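Local atomic coordinates of protein stn1 (Schizosaccharomyces pombe, PDB entry 3KF6), a protein that is required for telomere maintenance, binds single-stranded telomeric DNA and pairs with Ten1 in a complex resembling Rpa2-Rpa3. Residues 47-59 with 95-109. Residues are numbered along the deposited sequence; the frame is centred on the assembly and turned at random.
Sequences IRWIQIVGYIAAI and ISMSPGNVVCVFGKI
Trp-49 meets Lys-108 and Phe-106 where strands 49-59 and 102-109 pair antiparallel. Lys-108 lays CB over one face of the indole, 3.9 Å from the centroid of the Trp-49 six-membered ring, a CH-pi contact. Phe-106, its ring swung anti to the backbone N (chi1 178°), brings CZ to 3.8 Å from Trp-49 CB; the ring planes lie 23° from parallel but are so displaced that little of either ring faces the other. With an alanine at Phe-106, the ring contact beside Trp-49 CB and CE3 would be lost, which would probably open a gap there and let the indole shift. On this face Gln-51 runs extended past Cys-104, NE2 lying 3.5 Å from SG, while its OE1 accepts a hydrogen bond from Arg-139 of helix 130-153. These strands belong to the curled beta-barrel of the OB fold, here the N-terminal domain of Stn1. Paired backbone hydrogen bonds join Ile-50 with Gly-107, Ile-52 with Val-105 and Gly-54 with Val-103; Ile-50 N to Gly-107 O, 2.8 Å, is almost straight. Ile-52 and Val-105 meet on the other face, CD1 of the isoleucine 4.0 Å from CB of the valine. Beyond the ladder, Ile-56 grips the type II turn Ser-98 to Asn-101: its N donates to Asn-101 O, and its O takes Gly-100 N on a lone pair at 2.8 Å. Ile-56 CD1 presses tightly on Met-97 CB at 3.4 Å, the two chains nearly perpendicular. Arg-84 NH2 of the Ten1 chain hydrogen-bonds to Pro-99 O and Asn-101 OD1, joining this turn to the partner subunit.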
ATOM      1  N   ILE A  47     -13.280  10.826  14.577  1.00 29.67           N
ATOM      2  CA  ILE A  47     -11.919  10.403  14.257  1.00 29.95           C
ATOM      3  C   ILE A  47     -10.957  11.573  14.085  1.00 28.55           C
ATOM      4  O   ILE A  47     -11.278  12.565  13.429  1.00 29.07           O
ATOM      5  CB  ILE A  47     -11.892   9.569  12.950  1.00 29.51           C
ATOM      6  CG1 ILE A  47     -12.767   8.322  13.101  1.00 31.67           C
ATOM      7  CG2 ILE A  47     -10.460   9.168  12.614  1.00 29.18           C
ATOM      8  CD1 ILE A  47     -12.277   7.346  14.149  1.00 32.12           C
ATOM      9  N   ARG A  48      -9.768  11.438  14.664  1.00 27.06           N
ATOM     10  CA  ARG A  48      -8.738  12.464  14.567  1.00 25.40           C
ATOM     11  C   ARG A  48      -7.377  11.825  14.304  1.00 23.58           C
ATOM     12  O   ARG A  48      -6.695  12.174  13.337  1.00 25.76           O
ATOM     13  CB  ARG A  48      -8.688  13.292  15.859  1.00 26.90           C
ATOM     14  CG  ARG A  48      -7.620  14.389  15.871  1.00 27.38           C
ATOM     15  CD  ARG A  48      -7.778  15.290  17.097  1.00 29.65           C
ATOM     16  NE  ARG A  48      -6.654  16.207  17.289  1.00 30.13           N
ATOM     17  CZ  ARG A  48      -6.329  17.198  16.462  1.00 31.37           C
ATOM     18  NH1 ARG A  48      -7.041  17.418  15.365  1.00 31.62           N
ATOM     19  NH2 ARG A  48      -5.287  17.973  16.735  1.00 31.45           N
ATOM     20  N   TRP A  49      -6.988  10.883  15.159  1.00 22.44           N
ATOM     21  CA  TRP A  49      -5.701  10.208  15.017  1.00 21.71           C
ATOM     22  C   TRP A  49      -5.863   8.881  14.281  1.00 21.23           C
ATOM     23  O   TRP A  49      -6.674   8.037  14.668  1.00 21.21           O
ATOM     24  CB  TRP A  49      -5.069   9.993  16.388  1.00 22.32           C
ATOM     25  CG  TRP A  49      -4.778  11.295  17.079  1.00 25.77           C
ATOM     26  CD1 TRP A  49      -5.510  11.882  18.075  1.00 26.18           C
ATOM     27  CD2 TRP A  49      -3.714  12.205  16.777  1.00 26.59           C
ATOM     28  NE1 TRP A  49      -4.965  13.105  18.411  1.00 27.14           N
ATOM     29  CE2 TRP A  49      -3.862  13.325  17.626  1.00 26.26           C
ATOM     30  CE3 TRP A  49      -2.649  12.182  15.863  1.00 27.52           C
ATOM     31  CZ2 TRP A  49      -2.982  14.412  17.591  1.00 27.89           C
ATOM     32  CZ3 TRP A  49      -1.776  13.267  15.828  1.00 27.45           C
ATOM     33  CH2 TRP A  49      -1.950  14.365  16.688  1.00 28.94           C
ATOM     34  N   ILE A  50      -5.066   8.710  13.228  1.00 20.06           N
ATOM     35  CA  ILE A  50      -5.135   7.525  12.374  1.00 19.78           C
ATOM     36  C   ILE A  50      -3.768   6.923  12.058  1.00 17.94           C
ATOM     37  O   ILE A  50      -2.745   7.610  12.097  1.00 18.02           O
ATOM     38  CB  ILE A  50      -5.810   7.896  11.030  1.00 21.75           C
ATOM     39  CG1 ILE A  50      -7.210   8.452  11.296  1.00 22.28           C
ATOM     40  CG2 ILE A  50      -5.879   6.686  10.111  1.00 27.03           C
ATOM     41  CD1 ILE A  50      -7.874   9.017  10.069  1.00 27.57           C
ATOM     42  N   GLN A  51      -3.764   5.630  11.736  1.00 17.00           N
ATOM     43  CA  GLN A  51      -2.538   4.935  11.365  1.00 16.57           C
ATOM     44  C   GLN A  51      -2.788   4.259  10.016  1.00 16.57           C
ATOM     45  O   GLN A  51      -3.829   3.627   9.817  1.00 17.53           O
ATOM     46  CB  GLN A  51      -2.186   3.863  12.398  1.00 17.08           C
ATOM     47  CG  GLN A  51      -0.845   3.176  12.144  1.00 19.55           C
ATOM     48  CD  GLN A  51      -0.720   1.854  12.881  1.00 21.09           C
ATOM     49  OE1 GLN A  51      -1.413   0.887  12.564  1.00 22.26           O
ATOM     50  NE2 GLN A  51       0.161   1.807  13.876  1.00 23.45           N
ATOM     51  N   ILE A  52      -1.845   4.405   9.093  1.00 15.61           N
ATOM     52  CA  ILE A  52      -1.965   3.771   7.787  1.00 15.99           C
ATOM     53  C   ILE A  52      -0.675   3.021   7.477  1.00 16.03           C
ATOM     54  O   ILE A  52       0.382   3.318   8.044  1.00 14.23           O
ATOM     55  CB  ILE A  52      -2.278   4.801   6.653  1.00 15.34           C
ATOM     56  CG1 ILE A  52      -1.170   5.853   6.532  1.00 17.73           C
ATOM     57  CG2 ILE A  52      -3.604   5.491   6.935  1.00 16.28           C
ATOM     58  CD1 ILE A  52      -0.073   5.473   5.580  1.00 20.15           C
ATOM     59  N   VAL A  53      -0.776   2.025   6.601  1.00 14.89           N
ATOM     60  CA  VAL A  53       0.381   1.224   6.221  1.00 14.45           C
ATOM     61  C   VAL A  53       0.339   0.948   4.726  1.00 14.83           C
ATOM     62  O   VAL A  53      -0.669   0.461   4.209  1.00 15.93           O
ATOM     63  CB  VAL A  53       0.395  -0.144   6.952  1.00 13.71           C
ATOM     64  CG1 VAL A  53       1.546  -0.991   6.428  1.00 14.63           C
ATOM     65  CG2 VAL A  53       0.535   0.054   8.456  1.00 14.51           C
ATOM     66  N   GLY A  54       1.434   1.242   4.033  1.00 14.32           N
ATOM     67  CA  GLY A  54       1.464   1.010   2.599  1.00 13.62           C
ATOM     68  C   GLY A  54       2.830   1.309   2.022  1.00 15.08           C
ATOM     69  O   GLY A  54       3.738   1.687   2.761  1.00 14.98           O
ATOM     70  N   TYR A  55       2.995   1.136   0.715  1.00 13.96           N
ATOM     71  CA  TYR A  55       4.295   1.408   0.105  1.00 14.71           C
ATOM     72  C   TYR A  55       4.321   2.826  -0.457  1.00 15.33           C
ATOM     73  O   TYR A  55       3.279   3.400  -0.771  1.00 14.88           O
ATOM     74  CB  TYR A  55       4.620   0.386  -1.004  1.00 15.85           C
ATOM     75  CG  TYR A  55       3.790   0.509  -2.266  1.00 15.97           C
ATOM     76  CD1 TYR A  55       2.585  -0.185  -2.407  1.00 15.23           C
ATOM     77  CD2 TYR A  55       4.192   1.351  -3.305  1.00 16.28           C
ATOM     78  CE1 TYR A  55       1.793  -0.037  -3.556  1.00 15.09           C
ATOM     79  CE2 TYR A  55       3.409   1.506  -4.457  1.00 16.90           C
ATOM     80  CZ  TYR A  55       2.212   0.813  -4.569  1.00 16.92           C
ATOM     81  OH  TYR A  55       1.417   1.013  -5.678  1.00 17.31           O
ATOM     82  N   ILE A  56       5.521   3.388  -0.566  1.00 14.31           N
ATOM     83  CA  ILE A  56       5.689   4.746  -1.069  1.00 15.21           C
ATOM     84  C   ILE A  56       5.615   4.783  -2.585  1.00 16.03           C
ATOM     85  O   ILE A  56       6.433   4.171  -3.275  1.00 18.39           O
ATOM     86  CB  ILE A  56       7.038   5.329  -0.608  1.00 15.11           C
ATOM     87  CG1 ILE A  56       7.047   5.450   0.915  1.00 16.37           C
ATOM     88  CG2 ILE A  56       7.263   6.705  -1.246  1.00 17.44           C
ATOM     89  CD1 ILE A  56       8.402   5.791   1.484  1.00 18.25           C
ATOM     90  N   ALA A  57       4.628   5.509  -3.099  1.00 17.07           N
ATOM     91  CA  ALA A  57       4.437   5.619  -4.535  1.00 20.22           C
ATOM     92  C   ALA A  57       5.173   6.829  -5.083  1.00 21.50           C
ATOM     93  O   ALA A  57       5.562   6.851  -6.252  1.00 23.27           O
ATOM     94  CB  ALA A  57       2.952   5.726  -4.858  1.00 19.66           C
ATOM     95  N   ALA A  58       5.365   7.837  -4.241  1.00 20.81           N
ATOM     96  CA  ALA A  58       6.041   9.038  -4.692  1.00 23.05           C
ATOM     97  C   ALA A  58       6.518   9.908  -3.547  1.00 23.08           C
ATOM     98  O   ALA A  58       6.036   9.805  -2.420  1.00 21.16           O
ATOM     99  CB  ALA A  58       5.111   9.835  -5.591  1.00 22.53           C
ATOM    100  N   ILE A  59       7.484  10.764  -3.852  1.00 24.36           N
ATOM    101  CA  ILE A  59       8.029  11.688  -2.874  1.00 26.56           C
ATOM    102  C   ILE A  59       8.080  13.057  -3.541  1.00 28.95           C
ATOM    103  O   ILE A  59       8.636  13.210  -4.629  1.00 29.72           O
ATOM    104  CB  ILE A  59       9.451  11.279  -2.443  1.00 27.13           C
ATOM    105  CG1 ILE A  59       9.424   9.864  -1.862  1.00 26.75           C
ATOM    106  CG2 ILE A  59       9.988  12.268  -1.413  1.00 27.98           C
ATOM    107  CD1 ILE A  59      10.796   9.286  -1.576  1.00 29.73           C
ATOM    108  N   ILE A  95      12.530  11.628   3.747  1.00 31.76           N
ATOM    109  CA  ILE A  95      13.057  11.756   2.395  1.00 32.54           C
ATOM    110  C   ILE A  95      14.251  10.843   2.146  1.00 31.28           C
ATOM    111  O   ILE A  95      14.835  10.867   1.068  1.00 32.63           O
ATOM    112  CB  ILE A  95      13.446  13.213   2.045  1.00 34.32           C
ATOM    113  CG1 ILE A  95      14.273  13.833   3.173  1.00 35.09           C
ATOM    114  CG2 ILE A  95      12.189  14.020   1.752  1.00 35.57           C
ATOM    115  CD1 ILE A  95      14.788  15.225   2.847  1.00 38.18           C
ATOM    116  N   SER A  96      14.608  10.040   3.143  1.00 31.46           N
ATOM    117  CA  SER A  96      15.706   9.092   2.985  1.00 30.79           C
ATOM    118  C   SER A  96      15.083   7.812   2.425  1.00 29.62           C
ATOM    119  O   SER A  96      15.785   6.886   2.014  1.00 30.11           O
ATOM    120  CB  SER A  96      16.387   8.803   4.328  1.00 31.66           C
ATOM    121  OG  SER A  96      15.618   7.927   5.136  1.00 33.33           O
ATOM    122  N   MET A  97      13.753   7.779   2.407  1.00 27.19           N
ATOM    123  CA  MET A  97      13.008   6.635   1.890  1.00 25.89           C
ATOM    124  C   MET A  97      13.047   6.606   0.363  1.00 25.71           C
ATOM    125  O   MET A  97      13.354   7.607  -0.283  1.00 27.64           O
ATOM    126  CB  MET A  97      11.547   6.705   2.354  1.00 23.93           C
ATOM    127  CG  MET A  97      11.337   6.557   3.858  1.00 25.50           C
ATOM    128  SD  MET A  97      11.638   4.887   4.481  1.00 25.04           S
ATOM    129  CE  MET A  97      13.310   5.049   5.112  1.00 25.35           C
ATOM    130  N   SER A  98      12.725   5.453  -0.211  1.00 25.49           N
ATOM    131  CA  SER A  98      12.710   5.299  -1.662  1.00 25.08           C
ATOM    132  C   SER A  98      11.360   4.727  -2.065  1.00 22.38           C
ATOM    133  O   SER A  98      10.721   4.029  -1.278  1.00 22.59           O
ATOM    134  CB  SER A  98      13.800   4.324  -2.116  1.00 27.23           C
ATOM    135  OG  SER A  98      15.086   4.751  -1.707  1.00 33.03           O
ATOM    136  N   PRO A  99      10.905   5.024  -3.291  1.00 22.40           N
ATOM    137  CA  PRO A  99       9.616   4.488  -3.738  1.00 21.80           C
ATOM    138  C   PRO A  99       9.680   2.967  -3.626  1.00 21.45           C
ATOM    139  O   PRO A  99      10.687   2.349  -3.997  1.00 22.21           O
ATOM    140  CB  PRO A  99       9.536   4.954  -5.187  1.00 23.83           C
ATOM    141  CG  PRO A  99      10.264   6.269  -5.147  1.00 23.36           C
ATOM    142  CD  PRO A  99      11.477   5.931  -4.299  1.00 21.84           C
ATOM    143  N   GLY A 100       8.616   2.367  -3.105  1.00 19.29           N
ATOM    144  CA  GLY A 100       8.603   0.924  -2.941  1.00 18.30           C
ATOM    145  C   GLY A 100       8.772   0.541  -1.481  1.00 18.69           C
ATOM    146  O   GLY A 100       8.374  -0.547  -1.069  1.00 18.47           O
ATOM    147  N   ASN A 101       9.377   1.421  -0.686  1.00 16.61           N
ATOM    148  CA  ASN A 101       9.545   1.125   0.733  1.00 16.60           C
ATOM    149  C   ASN A 101       8.168   1.120   1.383  1.00 16.47           C
ATOM    150  O   ASN A 101       7.285   1.883   0.982  1.00 16.84           O
ATOM    151  CB  ASN A 101      10.402   2.188   1.426  1.00 17.70           C
ATOM    152  CG  ASN A 101      11.851   2.141   1.005  1.00 22.22           C
ATOM    153  OD1 ASN A 101      12.271   1.253   0.267  1.00 22.18           O
ATOM    154  ND2 ASN A 101      12.634   3.107   1.487  1.00 22.90           N
ATOM    155  N   VAL A 102       7.984   0.260   2.377  1.00 15.19           N
ATOM    156  CA  VAL A 102       6.714   0.177   3.088  1.00 15.96           C
ATOM    157  C   VAL A 102       6.849   0.937   4.397  1.00 16.85           C
ATOM    158  O   VAL A 102       7.839   0.778   5.110  1.00 16.92           O
ATOM    159  CB  VAL A 102       6.326  -1.295   3.376  1.00 16.59           C
ATOM    160  CG1 VAL A 102       5.017  -1.365   4.178  1.00 16.73           C
ATOM    161  CG2 VAL A 102       6.169  -2.039   2.064  1.00 17.70           C
ATOM    162  N   VAL A 103       5.866   1.778   4.698  1.00 17.14           N
ATOM    163  CA  VAL A 103       5.888   2.555   5.930  1.00 17.51           C
ATOM    164  C   VAL A 103       4.593   2.435   6.713  1.00 17.71           C
ATOM    165  O   VAL A 103       3.519   2.194   6.141  1.00 17.43           O
ATOM    166  CB  VAL A 103       6.123   4.074   5.668  1.00 16.91           C
ATOM    167  CG1 VAL A 103       7.506   4.303   5.063  1.00 18.93           C
ATOM    168  CG2 VAL A 103       5.025   4.632   4.757  1.00 17.24           C
ATOM    169  N   CYS A 104       4.718   2.585   8.029  1.00 17.08           N
ATOM    170  CA  CYS A 104       3.591   2.588   8.951  1.00 16.68           C
ATOM    171  C   CYS A 104       3.615   4.023   9.479  1.00 16.83           C
ATOM    172  O   CYS A 104       4.585   4.441  10.115  1.00 18.02           O
ATOM    173  CB  CYS A 104       3.816   1.610  10.106  1.00 17.55           C
ATOM    174  SG  CYS A 104       2.541   1.731  11.371  1.00 21.02           S
ATOM    175  N   VAL A 105       2.562   4.778   9.193  1.00 15.15           N
ATOM    176  CA  VAL A 105       2.495   6.178   9.602  1.00 16.90           C
ATOM    177  C   VAL A 105       1.362   6.474  10.571  1.00 16.63           C
ATOM    178  O   VAL A 105       0.228   6.047  10.362  1.00 16.91           O
ATOM    179  CB  VAL A 105       2.296   7.093   8.375  1.00 17.66           C
ATOM    180  CG1 VAL A 105       2.246   8.554   8.817  1.00 19.25           C
ATOM    181  CG2 VAL A 105       3.410   6.861   7.362  1.00 18.29           C
ATOM    182  N   PHE A 106       1.680   7.219  11.627  1.00 17.47           N
ATOM    183  CA  PHE A 106       0.677   7.616  12.606  1.00 19.58           C
ATOM    184  C   PHE A 106       0.549   9.128  12.492  1.00 19.29           C
ATOM    185  O   PHE A 106       1.558   9.835  12.488  1.00 20.37           O
ATOM    186  CB  PHE A 106       1.123   7.249  14.022  1.00 23.45           C
ATOM    187  CG  PHE A 106       0.147   7.665  15.090  1.00 29.36           C
ATOM    188  CD1 PHE A 106      -1.137   7.124  15.130  1.00 31.34           C
ATOM    189  CD2 PHE A 106       0.507   8.608  16.049  1.00 30.71           C
ATOM    190  CE1 PHE A 106      -2.049   7.516  16.112  1.00 32.05           C
ATOM    191  CE2 PHE A 106      -0.400   9.006  17.036  1.00 30.87           C
ATOM    192  CZ  PHE A 106      -1.678   8.458  17.066  1.00 33.01           C
ATOM    193  N   GLY A 107      -0.675   9.630  12.387  1.00 18.63           N
ATOM    194  CA  GLY A 107      -0.847  11.067  12.270  1.00 20.14           C
ATOM    195  C   GLY A 107      -2.280  11.522  12.416  1.00 19.97           C
ATOM    196  O   GLY A 107      -3.166  10.731  12.745  1.00 18.61           O
ATOM    197  N   LYS A 108      -2.509  12.809  12.181  1.00 20.46           N
ATOM    198  CA  LYS A 108      -3.852  13.357  12.279  1.00 23.40           C
ATOM    199  C   LYS A 108      -4.343  13.754  10.902  1.00 22.74           C
ATOM    200  O   LYS A 108      -3.561  14.155  10.042  1.00 21.80           O
ATOM    201  CB  LYS A 108      -3.880  14.576  13.210  1.00 25.72           C
ATOM    202  CG  LYS A 108      -2.865  15.654  12.882  1.00 29.12           C
ATOM    203  CD  LYS A 108      -3.082  16.885  13.759  1.00 32.49           C
ATOM    204  CE  LYS A 108      -1.945  17.887  13.633  1.00 34.99           C
ATOM    205  NZ  LYS A 108      -0.679  17.380  14.233  1.00 36.40           N
ATOM    206  N   ILE A 109      -5.644  13.615  10.692  1.00 26.50           N
ATOM    207  CA  ILE A 109      -6.239  13.966   9.418  1.00 29.69           C
ATOM    208  C   ILE A 109      -6.326  15.475   9.281  1.00 31.86           C
ATOM    209  O   ILE A 109      -6.558  16.185  10.260  1.00 32.59           O
ATOM    210  CB  ILE A 109      -7.651  13.369   9.284  1.00 32.51           C
ATOM    211  CG1 ILE A 109      -8.380  13.463  10.627  1.00 33.63           C
ATOM    212  CG2 ILE A 109      -7.555  11.934   8.798  1.00 34.68           C
ATOM    213  CD1 ILE A 109      -9.781  12.878  10.620  1.00 35.21           C
TER